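Local coordinates for galacto-N-biose/lacto-N-biose I transporter substrate-binding protein (Bifidobacterium longum, PDB 2Z8D) that probably captures the disaccharides galacto-N-biose and lacto-N-biose outside the cell and delivers them to an ABC transporter for uptake, at residues A[172-177]-A[245-250]; A[176-181]-A[373-378]; A[228-233]-A[255-260]. One frame throughout, in Å; residues are numbered along the deposited sequence.

Interaction 1: A[172-177]-A[245-250]; sequences SYQPDE and IGTVAA. With NAG (2-acetamido-2-deoxy-beta-D-glucopyranose), chain C.
Ser172 and Thr247 mark the closest backbone approach, their CA atoms 5.5 Å apart, where the loop ahead of helix 178-187 runs past strand 246-250, an outer strand of a three-stranded antiparallel sheet. The link is made by side chains. Ser172 OG sits between its own backbone N and carbonyl carbon (chi1 61°) and donates to Thr247 OG1; the modelled O-to-O length is very short, and its exact value is doubtful. Thr247 OG1 in turn donates to Val248 O at 2.7 Å, in the carbonyl plane and on a lone pair. Gln174 feeds the same chain from the other end: its extended side chain crosses that of Thr247 at about a right angle, and NE2 donates to Ser172 OG over 2.9 Å in a nearly straight bond (170°) lying in the amide plane. NE2 also donates to a water 2.7 Å away, which in turn donates to Val248 O. Farther along the loop, Glu177 OE2 accepts from O1 of the bound N-acetylglucosamine at 2.7 Å and from Trp231 NE1. A glutamine here, without the carboxylate charge, would probably hold the sugar O1 and Trp231 NE1 less firmly. Closed by the water, the buried network of hydrogen bonds satisfies both hydroxyls and gives Val248 O two donors, although Ser172 N remains without a partner.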
# COMPACT_ATOMS: atom_id res chain seq x y z
N SER A 172 0.48 -8.41 -14.71
CA SER A 172 0.02 -7.09 -15.13
C SER A 172 1.11 -6.04 -14.96
O SER A 172 1.97 -6.13 -14.04
CB SER A 172 -1.27 -6.64 -14.41
OG SER A 172 -1.04 -6.56 -13.00
N TYR A 173 1.10 -5.11 -15.89
CA TYR A 173 1.79 -3.85 -15.81
C TYR A 173 0.76 -2.78 -15.53
O TYR A 173 -0.14 -2.54 -16.36
CB TYR A 173 2.42 -3.53 -17.14
CG TYR A 173 3.22 -2.25 -17.19
CD1 TYR A 173 4.45 -2.15 -16.55
CD2 TYR A 173 2.77 -1.15 -17.94
CE1 TYR A 173 5.20 -0.99 -16.60
CE2 TYR A 173 3.53 0.01 -18.03
CZ TYR A 173 4.76 0.08 -17.34
OH TYR A 173 5.59 1.21 -17.40
N GLN A 174 0.89 -2.13 -14.38
CA GLN A 174 -0.16 -1.22 -13.88
C GLN A 174 0.39 0.21 -13.86
O GLN A 174 1.07 0.63 -12.89
CB GLN A 174 -0.63 -1.66 -12.48
CG GLN A 174 -1.14 -3.10 -12.41
CD GLN A 174 -1.49 -3.50 -11.01
OE1 GLN A 174 -1.63 -2.64 -10.14
NE2 GLN A 174 -1.71 -4.79 -10.79
N PRO A 175 0.21 0.96 -14.98
CA PRO A 175 0.93 2.23 -14.99
C PRO A 175 0.43 3.26 -13.98
O PRO A 175 1.26 4.04 -13.50
CB PRO A 175 0.78 2.74 -16.43
CG PRO A 175 -0.44 2.01 -16.97
CD PRO A 175 -0.52 0.70 -16.24
N ASP A 176 -0.87 3.24 -13.67
CA ASP A 176 -1.49 4.09 -12.63
C ASP A 176 -1.02 3.76 -11.18
O ASP A 176 -1.35 4.49 -10.24
CB ASP A 176 -3.00 4.06 -12.67
CG ASP A 176 -3.59 2.65 -12.49
OD1 ASP A 176 -2.86 1.66 -12.66
OD2 ASP A 176 -4.79 2.53 -12.23
N GLU A 177 -0.25 2.68 -11.04
CA GLU A 177 0.27 2.25 -9.74
C GLU A 177 1.79 2.15 -9.69
O GLU A 177 2.30 1.63 -8.72
CB GLU A 177 -0.38 0.89 -9.33
CG GLU A 177 -1.83 1.03 -8.74
CD GLU A 177 -1.86 1.78 -7.42
OE1 GLU A 177 -0.90 1.60 -6.61
OE2 GLU A 177 -2.80 2.59 -7.20
N ILE A 245 -4.41 -14.23 -15.28
CA ILE A 245 -4.34 -15.38 -14.37
C ILE A 245 -3.14 -15.32 -13.35
O ILE A 245 -2.97 -16.22 -12.52
CB ILE A 245 -4.28 -16.69 -15.16
CG1 ILE A 245 -3.09 -16.71 -16.14
CG2 ILE A 245 -5.70 -16.88 -15.88
CD1 ILE A 245 -2.65 -18.07 -16.58
N GLY A 246 -2.40 -14.23 -13.39
CA GLY A 246 -1.36 -13.97 -12.38
C GLY A 246 -1.01 -12.50 -12.34
O GLY A 246 -1.00 -11.84 -13.38
N THR A 247 -0.72 -11.98 -11.14
CA THR A 247 -0.19 -10.63 -10.98
C THR A 247 0.49 -10.41 -9.60
O THR A 247 0.15 -11.09 -8.62
CB THR A 247 -1.28 -9.53 -11.25
OG1 THR A 247 -0.68 -8.24 -11.21
CG2 THR A 247 -2.42 -9.61 -10.26
N VAL A 248 1.44 -9.48 -9.55
CA VAL A 248 1.91 -8.90 -8.31
C VAL A 248 0.67 -8.16 -7.77
O VAL A 248 -0.15 -7.69 -8.57
CB VAL A 248 3.07 -7.91 -8.53
CG1 VAL A 248 3.41 -7.06 -7.25
CG2 VAL A 248 4.36 -8.68 -9.06
N ALA A 249 0.48 -8.20 -6.45
CA ALA A 249 -0.53 -7.39 -5.76
C ALA A 249 -0.03 -7.07 -4.36
O ALA A 249 0.70 -7.86 -3.75
CB ALA A 249 -1.91 -8.17 -5.66
N ALA A 250 -0.47 -5.93 -3.84
CA ALA A 250 -0.29 -5.61 -2.44
C ALA A 250 -1.20 -6.53 -1.65
O ALA A 250 -2.34 -6.84 -2.08
CB ALA A 250 -0.60 -4.13 -2.14
C1 NAG C . -3.98 2.99 -4.30
C2 NAG C . -3.74 3.22 -2.80
C3 NAG C . -4.57 2.23 -1.97
C4 NAG C . -6.07 2.26 -2.38
C5 NAG C . -6.16 2.17 -3.92
C6 NAG C . -7.60 2.24 -4.47
C7 NAG C . -1.68 4.02 -1.72
C8 NAG C . -0.21 3.82 -1.46
N2 NAG C . -2.29 3.12 -2.50
O1 NAG C . -3.31 3.98 -4.99
O3 NAG C . -4.43 2.60 -0.61
O4 NAG C . -6.66 1.13 -1.83
O5 NAG C . -5.36 3.20 -4.50
O6 NAG C . -8.23 3.45 -4.06
O7 NAG C . -2.28 4.99 -1.23
O HOH W 1 -2.54 -6.29 -8.73

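Interaction 2: A[176-181]-A[373-378]; sequences DEAGNM and KMNETA. With NAG (2-acetamido-2-deoxy-beta-D-glucopyranose), chain C.
Ala178 and Gly179, in the N-terminal part of helix 178-187, pack against helix 367-380, a helix-to-helix contact in the periplasmic binding protein fold that backs one wall of the sugar site. Small residues, Ala178, Gly179 and Ala378, let the backbones come close: CA of Ala178 lies 5.1 Å from CA of Asn375. Ala178 CB meets Ala378 CB at 3.5 Å, tighter than usual van der Waals contact, and also borders Met374 CB. Met374 continues this apolar surface along the neighbouring glycine. Its CB and SD lie over Gly179 CA, and the bend at its last torsion (chi3 80°) turns the CE methyl onto Ala178 O. The next residue, Asn375, supplies the polar link. Its CG stands beside the backbone N, opposite the carbonyl carbon (chi1 -71°), which swings the amide across to the start of the other helix, where OD1 accepts from Gly179 N at 2.8 Å. The donor is tilted from the carbonyl plane rather than lying in it. Ala178 N is also near this oxygen, and Asp176 O is near ND2, but poor angles rule out bonds in both cases. The Asp176 side chain leaves its backbone away from helix 367-380, and its carboxylate accepts from the backbone N atoms of Arg230 and Trp231. Across helix 178-187, on the ligand side, Asn180 ND2 donates to Glu177 OE1 over 3.2 Å. It reaches the syn side of that oxygen from out of the carboxylate plane, and so helps to fix the rotation of a sugar-binding group. The same Asn180 amide borders the N-acetyl methyl of the sugar, with CG 3.7 Å from C8 of N-acetylglucosamine.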
# COMPACT_ATOMS: atom_id res chain seq x y z
N ASP A 176 -0.87 3.24 -13.67
CA ASP A 176 -1.49 4.09 -12.63
C ASP A 176 -1.02 3.76 -11.18
O ASP A 176 -1.35 4.49 -10.24
CB ASP A 176 -3.00 4.06 -12.67
CG ASP A 176 -3.59 2.65 -12.49
OD1 ASP A 176 -2.86 1.66 -12.66
OD2 ASP A 176 -4.79 2.53 -12.23
N GLU A 177 -0.25 2.68 -11.04
CA GLU A 177 0.27 2.25 -9.74
C GLU A 177 1.79 2.15 -9.69
O GLU A 177 2.30 1.63 -8.72
CB GLU A 177 -0.38 0.89 -9.33
CG GLU A 177 -1.83 1.03 -8.74
CD GLU A 177 -1.86 1.78 -7.42
OE1 GLU A 177 -0.90 1.60 -6.61
OE2 GLU A 177 -2.80 2.59 -7.20
N ALA A 178 2.52 2.67 -10.69
CA ALA A 178 3.98 2.51 -10.73
C ALA A 178 4.63 3.17 -9.50
O ALA A 178 5.65 2.69 -8.99
CB ALA A 178 4.57 3.12 -12.03
N GLY A 179 4.04 4.27 -9.07
CA GLY A 179 4.62 5.08 -7.98
C GLY A 179 4.55 4.30 -6.66
O GLY A 179 5.44 4.44 -5.80
N ASN A 180 3.57 3.43 -6.53
CA ASN A 180 3.39 2.69 -5.26
C ASN A 180 3.93 1.28 -5.38
O ASN A 180 4.70 0.83 -4.54
CB ASN A 180 1.93 2.69 -4.87
CG ASN A 180 1.36 4.09 -4.78
OD1 ASN A 180 2.02 5.00 -4.33
ND2 ASN A 180 0.11 4.25 -5.21
N MET A 181 3.53 0.59 -6.45
CA MET A 181 3.97 -0.79 -6.66
C MET A 181 5.39 -0.91 -7.18
O MET A 181 6.17 -1.71 -6.68
CB MET A 181 2.98 -1.54 -7.59
CG MET A 181 3.39 -2.97 -7.93
SD MET A 181 2.18 -3.74 -9.07
CE MET A 181 0.89 -4.18 -7.90
N LYS A 373 4.95 11.36 -11.07
CA LYS A 373 5.85 11.32 -12.24
C LYS A 373 6.06 9.86 -12.68
O LYS A 373 6.03 9.56 -13.88
CB LYS A 373 7.21 11.96 -11.92
CG LYS A 373 8.09 12.18 -13.14
CD LYS A 373 7.48 13.25 -14.04
CE LYS A 373 8.13 13.26 -15.39
NZ LYS A 373 7.74 14.50 -16.13
N MET A 374 6.26 8.96 -11.72
CA MET A 374 6.55 7.56 -12.07
C MET A 374 5.35 6.98 -12.81
O MET A 374 5.52 6.16 -13.73
CB MET A 374 6.85 6.74 -10.81
CG MET A 374 8.30 6.92 -10.29
SD MET A 374 8.44 6.04 -8.70
CE MET A 374 8.64 4.38 -9.30
N ASN A 375 4.15 7.42 -12.43
CA ASN A 375 2.91 6.95 -13.06
C ASN A 375 2.81 7.46 -14.51
O ASN A 375 2.32 6.77 -15.42
CB ASN A 375 1.68 7.38 -12.27
CG ASN A 375 1.52 6.63 -10.92
OD1 ASN A 375 2.19 5.64 -10.67
ND2 ASN A 375 0.62 7.13 -10.08
N GLU A 376 3.30 8.68 -14.71
CA GLU A 376 3.33 9.31 -16.01
C GLU A 376 4.35 8.62 -16.92
O GLU A 376 4.02 8.18 -18.02
CB GLU A 376 3.63 10.80 -15.79
CG GLU A 376 3.35 11.70 -17.00
CD GLU A 376 4.00 13.06 -16.83
OE1 GLU A 376 5.26 13.15 -16.81
OE2 GLU A 376 3.25 14.04 -16.71
N THR A 377 5.60 8.51 -16.48
CA THR A 377 6.62 7.85 -17.27
C THR A 377 6.27 6.37 -17.54
O THR A 377 6.50 5.88 -18.65
CB THR A 377 8.01 8.05 -16.63
OG1 THR A 377 8.21 9.45 -16.45
CG2 THR A 377 9.14 7.51 -17.50
N ALA A 378 5.65 5.69 -16.55
CA ALA A 378 5.17 4.28 -16.73
C ALA A 378 4.15 4.10 -17.88
O ALA A 378 4.23 3.13 -18.64
CB ALA A 378 4.54 3.75 -15.44
C1 NAG C . -3.98 2.99 -4.30
C2 NAG C . -3.74 3.22 -2.80
C3 NAG C . -4.57 2.23 -1.97
C4 NAG C . -6.07 2.26 -2.38
C5 NAG C . -6.16 2.17 -3.92
C6 NAG C . -7.60 2.24 -4.47
C7 NAG C . -1.68 4.02 -1.72
C8 NAG C . -0.21 3.82 -1.46
N2 NAG C . -2.29 3.12 -2.50
O1 NAG C . -3.31 3.98 -4.99
O3 NAG C . -4.43 2.60 -0.61
O4 NAG C . -6.66 1.13 -1.83
O5 NAG C . -5.36 3.20 -4.50
O6 NAG C . -8.23 3.45 -4.06
O7 NAG C . -2.28 4.99 -1.23

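Interaction 3: A[228-233]-A[255-260]; sequences NPRWDP and PLFMTS. With NAG (2-acetamido-2-deoxy-beta-D-glucopyranose), chain C.
Trp231 and Leu256 meet where the binding cleft is lined from two parts of the chain, yet the dense packing lies around the indole and not between the two segments. One face of the Trp231 ring is covered at its centre by CG of Arg230, 3.5 Å above the plane. The opposite face carries the bound N-acetylglucosamine: C6 lies over the ring toward its rim, and C5 comes to 3.4 Å from CZ2. The indole is turned into this position by a CG set beside the backbone N (chi1 -51°), while NE1 donates to Glu177 OE2. An aromatic face laid under a pyranose is a recurrent feature of carbohydrate-binding proteins, and here it is presented by a type I beta turn, Pro229 to Asp232, whose two central residues are Arg230 and Trp231. Toward helix 254-260 the fit is looser. Arg230 and Phe257, the residues of nearest backbones, still have CA atoms 10.2 Å apart, and Trp231 CH2 reaches Leu256 CD1 only at 4.2 Å. The Arg230 guanidinium, with CZ3 of Trp231 above one face, spans the remaining distance: NH2 lies at the edge of the Phe257 ring, 4.4 Å from CD1, and forms a salt bridge with Glu253. Phe257 itself is held by edge-to-face contacts with Phe135 and Trp269. Between Arg230 and Ser260 a water bridges the gap, accepting from NH1 at 2.9 Å in the guanidinium plane and hydrogen-bonding to Ser260 OG at 2.7 Å.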
# COMPACT_ATOMS: atom_id res chain seq x y z
N ASN A 228 -3.60 -2.62 -18.82
CA ASN A 228 -4.76 -1.89 -18.27
C ASN A 228 -4.41 -1.26 -16.92
O ASN A 228 -3.88 -1.95 -16.01
CB ASN A 228 -5.95 -2.83 -18.09
CG ASN A 228 -6.28 -3.58 -19.34
OD1 ASN A 228 -6.39 -4.80 -19.34
ND2 ASN A 228 -6.36 -2.86 -20.44
N PRO A 229 -4.74 0.05 -16.75
CA PRO A 229 -4.53 0.66 -15.44
C PRO A 229 -5.35 -0.11 -14.39
O PRO A 229 -6.48 -0.53 -14.65
CB PRO A 229 -5.07 2.09 -15.62
CG PRO A 229 -4.98 2.32 -17.15
CD PRO A 229 -5.37 0.98 -17.71
N ARG A 230 -4.73 -0.32 -13.23
CA ARG A 230 -5.31 -1.12 -12.14
C ARG A 230 -6.76 -0.76 -11.77
O ARG A 230 -7.57 -1.64 -11.45
CB ARG A 230 -4.43 -0.93 -10.89
CG ARG A 230 -4.89 -1.71 -9.61
CD ARG A 230 -4.99 -3.20 -9.86
NE ARG A 230 -5.48 -3.92 -8.70
CZ ARG A 230 -6.74 -4.11 -8.34
NH1 ARG A 230 -7.74 -3.60 -9.06
NH2 ARG A 230 -7.02 -4.79 -7.22
N TRP A 231 -7.04 0.53 -11.69
CA TRP A 231 -8.33 1.00 -11.20
C TRP A 231 -9.33 1.21 -12.31
O TRP A 231 -10.43 1.71 -12.06
CB TRP A 231 -8.17 2.25 -10.31
CG TRP A 231 -7.14 1.95 -9.27
CD1 TRP A 231 -5.92 2.52 -9.17
CD2 TRP A 231 -7.21 0.93 -8.26
NE1 TRP A 231 -5.21 1.94 -8.13
CE2 TRP A 231 -5.98 0.95 -7.56
CE3 TRP A 231 -8.19 -0.02 -7.89
CZ2 TRP A 231 -5.69 0.08 -6.51
CZ3 TRP A 231 -7.92 -0.88 -6.83
CH2 TRP A 231 -6.67 -0.82 -6.15
N ASP A 232 -8.96 0.86 -13.54
CA ASP A 232 -9.91 0.96 -14.66
C ASP A 232 -10.79 -0.28 -14.79
O ASP A 232 -10.34 -1.40 -14.50
CB ASP A 232 -9.20 1.24 -15.99
CG ASP A 232 -8.80 2.70 -16.14
OD1 ASP A 232 -8.70 3.41 -15.11
OD2 ASP A 232 -8.56 3.13 -17.29
N PRO A 233 -12.04 -0.07 -15.27
CA PRO A 233 -12.92 -1.19 -15.56
C PRO A 233 -12.26 -2.30 -16.39
O PRO A 233 -12.59 -3.45 -16.22
CB PRO A 233 -14.07 -0.54 -16.34
CG PRO A 233 -14.10 0.89 -15.83
CD PRO A 233 -12.68 1.24 -15.50
N PRO A 255 -9.47 -8.69 -0.81
CA PRO A 255 -10.93 -8.53 -1.08
C PRO A 255 -11.34 -7.68 -2.30
O PRO A 255 -12.40 -7.95 -2.92
CB PRO A 255 -11.46 -7.92 0.25
CG PRO A 255 -10.29 -7.15 0.80
CD PRO A 255 -9.08 -8.08 0.48
N LEU A 256 -10.56 -6.65 -2.62
CA LEU A 256 -10.77 -5.82 -3.82
C LEU A 256 -10.70 -6.67 -5.11
O LEU A 256 -11.61 -6.62 -5.97
CB LEU A 256 -9.74 -4.69 -3.86
CG LEU A 256 -9.43 -3.90 -2.56
CD1 LEU A 256 -8.48 -2.74 -2.86
CD2 LEU A 256 -10.77 -3.36 -1.95
N PHE A 257 -9.63 -7.47 -5.20
CA PHE A 257 -9.42 -8.41 -6.28
C PHE A 257 -10.54 -9.40 -6.41
O PHE A 257 -11.00 -9.67 -7.53
CB PHE A 257 -8.13 -9.21 -6.05
CG PHE A 257 -7.58 -9.85 -7.29
CD1 PHE A 257 -6.85 -9.10 -8.20
CD2 PHE A 257 -7.80 -11.20 -7.56
CE1 PHE A 257 -6.33 -9.70 -9.37
CE2 PHE A 257 -7.26 -11.78 -8.73
CZ PHE A 257 -6.55 -11.02 -9.63
N MET A 258 -10.99 -9.93 -5.26
CA MET A 258 -12.08 -10.90 -5.23
C MET A 258 -13.37 -10.27 -5.75
O MET A 258 -14.10 -10.89 -6.55
CB MET A 258 -12.33 -11.37 -3.78
CG MET A 258 -11.27 -12.33 -3.21
SD MET A 258 -11.55 -12.72 -1.48
CE MET A 258 -13.32 -13.07 -1.51
N THR A 259 -13.65 -9.05 -5.33
CA THR A 259 -14.84 -8.33 -5.80
C THR A 259 -14.70 -8.06 -7.33
O THR A 259 -15.63 -8.39 -8.09
CB THR A 259 -15.01 -7.02 -5.06
OG1 THR A 259 -15.23 -7.33 -3.68
CG2 THR A 259 -16.23 -6.22 -5.60
N SER A 260 -13.55 -7.50 -7.73
CA SER A 260 -13.21 -7.22 -9.15
C SER A 260 -13.36 -8.45 -10.06
O SER A 260 -13.69 -8.28 -11.26
CB SER A 260 -11.78 -6.64 -9.27
OG SER A 260 -11.74 -5.27 -8.85
C1 NAG C . -3.98 2.99 -4.30
C2 NAG C . -3.74 3.22 -2.80
C3 NAG C . -4.57 2.23 -1.97
C4 NAG C . -6.07 2.26 -2.38
C5 NAG C . -6.16 2.17 -3.92
C6 NAG C . -7.60 2.24 -4.47
C7 NAG C . -1.68 4.02 -1.72
C8 NAG C . -0.21 3.82 -1.46
N2 NAG C . -2.29 3.12 -2.50
O1 NAG C . -3.31 3.98 -4.99
O3 NAG C . -4.43 2.60 -0.61
O4 NAG C . -6.66 1.13 -1.83
O5 NAG C . -5.36 3.20 -4.50
O6 NAG C . -8.23 3.45 -4.06
O7 NAG C . -2.28 4.99 -1.23
O HOH W 2 -9.92 -4.10 -7.27

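From the N terminus, the loop leading into helix 178-187, with the start of that helix, comes first and opens two of the contacts. Interaction 1 closes a loop of 67 intervening residues by joining it to strand 246-250; interaction 2, which shares Asp176 and Glu177 with it, closes a far longer one of 191 residues at helix 367-380. Segment 228-233 lies inside both loops. Its partner 255-260 follows strand 246-250, so interaction 3 crosses interaction 1 but is nested within interaction 2. Asp176 and Glu177 bond to 228-233, tying all three together. The start of helix 178-187 and the turn at 228-233 thus meet at N-acetylglucosamine, while Tyr173 OH probably hydrogen-bonds to Ala378 O behind the site.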